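Local coordinates for protein inorganic pyrophosphatase (Shewanella sp. AS-11, PDB 6LL7) that probably hydrolyses diphosphate to two phosphates, using manganese ions bound in the active site of a family II (DHH) inorganic pyrophosphatase, at residues A[69-74]-A[90-95]. Residues are numbered along the deposited sequence; the frame is centred on the assembly and turned at random.
Sequences VYIVDH and VGIVDH. With MN (manganese (II) ion), chain F; MN (manganese (II) ion), chain E.
Asp73 and His95 contribute to the dinuclear manganese site of this DHH pyrophosphatase, each placed just past the C-terminal end of one of two adjacent parallel strands. The Asp73 carboxylate bridges the metals: OD1 binds the chain F manganese at 2.1 Å and OD2 the chain E manganese at 2.2 Å. His95 NE2 binds the chain F manganese at 2.2 Å; the imidazole and carboxylate planes are 14° apart, and Asp73 OD1 lies at the ring edge, near its plane. Asp15 and Asp147 also bind the chain F ion, His9 and Asp13 the other.

Strands 69-72 and 90-94 are neighbours in the six-stranded parallel sheet of the N-terminal domain, the second lying next to its edge strand 108-111 and carrying the DHH motif, Asp94, His95 and His96, at its end. The last backbone hydrogen bond of the pair, Asp73 N to Val93 O (2.9 Å), ties the backbone of the bridging aspartate to the adjacent strand. Asp94 OD1 accepts a hydrogen bond from His96 ND1 and a weak one from the backbone N of His95, so two donors hold the carboxylate.

At the far end, Tyr70 has CG anti to its amide nitrogen (chi1 -153°), which lays the ring across Gly91, whose CA sits 3.4 Å from the ring centroid in a CH-pi contact. Its OH bonds to Glu108. Nearer the metals, Val72 CG2 and Val93 CG1, on that same face, pack side by side at 3.9 Å.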
# COMPACT_ATOMS: atom_id res chain seq x y z
N VAL A 69 18.78 -1.71 8.73
CA VAL A 69 17.47 -1.70 8.02
C VAL A 69 16.91 -0.28 8.10
O VAL A 69 16.88 0.28 9.21
CB VAL A 69 16.52 -2.74 8.63
CG1 VAL A 69 15.13 -2.68 8.03
CG2 VAL A 69 17.09 -4.14 8.51
N TYR A 70 16.52 0.29 6.96
CA TYR A 70 15.74 1.54 6.88
C TYR A 70 14.32 1.15 6.47
O TYR A 70 14.13 0.65 5.33
CB TYR A 70 16.39 2.52 5.90
CG TYR A 70 16.10 3.97 6.20
CD1 TYR A 70 14.80 4.43 6.31
CD2 TYR A 70 17.13 4.88 6.41
CE1 TYR A 70 14.52 5.75 6.61
CE2 TYR A 70 16.88 6.20 6.71
CZ TYR A 70 15.57 6.64 6.81
OH TYR A 70 15.30 7.95 7.11
N ILE A 71 13.36 1.33 7.37
CA ILE A 71 11.95 0.92 7.16
C ILE A 71 11.21 1.99 6.34
O ILE A 71 11.35 3.17 6.66
CB ILE A 71 11.26 0.68 8.51
CG1 ILE A 71 11.94 -0.42 9.33
CG2 ILE A 71 9.77 0.40 8.29
CD1 ILE A 71 11.48 -1.82 9.00
N VAL A 72 10.42 1.57 5.35
CA VAL A 72 9.54 2.47 4.53
C VAL A 72 8.07 2.08 4.70
O VAL A 72 7.77 0.87 4.62
CB VAL A 72 9.95 2.42 3.05
CG1 VAL A 72 9.05 3.30 2.20
CG2 VAL A 72 11.41 2.77 2.86
N ASP A 73 7.19 3.07 4.95
CA ASP A 73 5.72 2.99 4.69
C ASP A 73 5.03 2.11 5.73
O ASP A 73 3.96 1.56 5.43
CB ASP A 73 5.45 2.42 3.29
CG ASP A 73 4.06 2.63 2.73
OD1 ASP A 73 3.38 3.59 3.16
OD2 ASP A 73 3.67 1.83 1.85
N HIS A 74 5.63 1.95 6.89
CA HIS A 74 4.96 1.41 8.11
C HIS A 74 5.82 1.71 9.34
O HIS A 74 6.96 2.17 9.16
CB HIS A 74 4.70 -0.09 7.96
CG HIS A 74 5.95 -0.91 7.96
ND1 HIS A 74 6.43 -1.50 9.11
CD2 HIS A 74 6.79 -1.27 6.96
CE1 HIS A 74 7.52 -2.16 8.83
NE2 HIS A 74 7.76 -2.05 7.52
N VAL A 90 17.87 1.67 11.47
CA VAL A 90 18.68 2.93 11.45
C VAL A 90 17.79 4.09 10.96
O VAL A 90 18.17 5.25 11.15
CB VAL A 90 19.96 2.79 10.61
CG1 VAL A 90 20.91 1.77 11.22
CG2 VAL A 90 19.70 2.46 9.15
N GLY A 91 16.61 3.79 10.41
CA GLY A 91 15.71 4.81 9.84
C GLY A 91 14.29 4.30 9.75
O GLY A 91 14.11 3.08 9.63
N ILE A 92 13.32 5.19 9.90
CA ILE A 92 11.92 4.95 9.45
C ILE A 92 11.45 6.17 8.66
O ILE A 92 11.55 7.28 9.21
CB ILE A 92 10.96 4.67 10.61
CG1 ILE A 92 11.34 3.43 11.42
CG2 ILE A 92 9.55 4.55 10.02
CD1 ILE A 92 10.61 3.33 12.74
N VAL A 93 10.93 5.96 7.45
CA VAL A 93 10.20 7.01 6.69
C VAL A 93 8.79 6.49 6.39
O VAL A 93 8.68 5.47 5.72
CB VAL A 93 10.93 7.44 5.41
CG1 VAL A 93 11.27 6.27 4.49
CG2 VAL A 93 10.13 8.49 4.69
N ASP A 94 7.76 7.22 6.83
CA ASP A 94 6.36 6.73 6.78
C ASP A 94 5.38 7.91 6.88
O ASP A 94 5.82 9.05 7.13
CB ASP A 94 6.13 5.73 7.91
CG ASP A 94 4.78 5.02 7.86
OD1 ASP A 94 4.17 5.02 6.76
OD2 ASP A 94 4.37 4.47 8.90
N HIS A 95 4.10 7.61 6.72
CA HIS A 95 2.97 8.57 6.82
C HIS A 95 1.80 7.89 7.53
O HIS A 95 0.66 8.30 7.27
CB HIS A 95 2.57 9.06 5.42
CG HIS A 95 2.12 7.98 4.49
ND1 HIS A 95 0.80 7.82 4.11
CD2 HIS A 95 2.81 6.99 3.88
CE1 HIS A 95 0.70 6.78 3.31
NE2 HIS A 95 1.92 6.26 3.14
MN MN F . 2.07 4.50 1.74
MN MN E . 1.78 0.76 1.61
O HOH W 1 1.34 1.56 3.25
O HOH W 2 0.04 3.16 1.94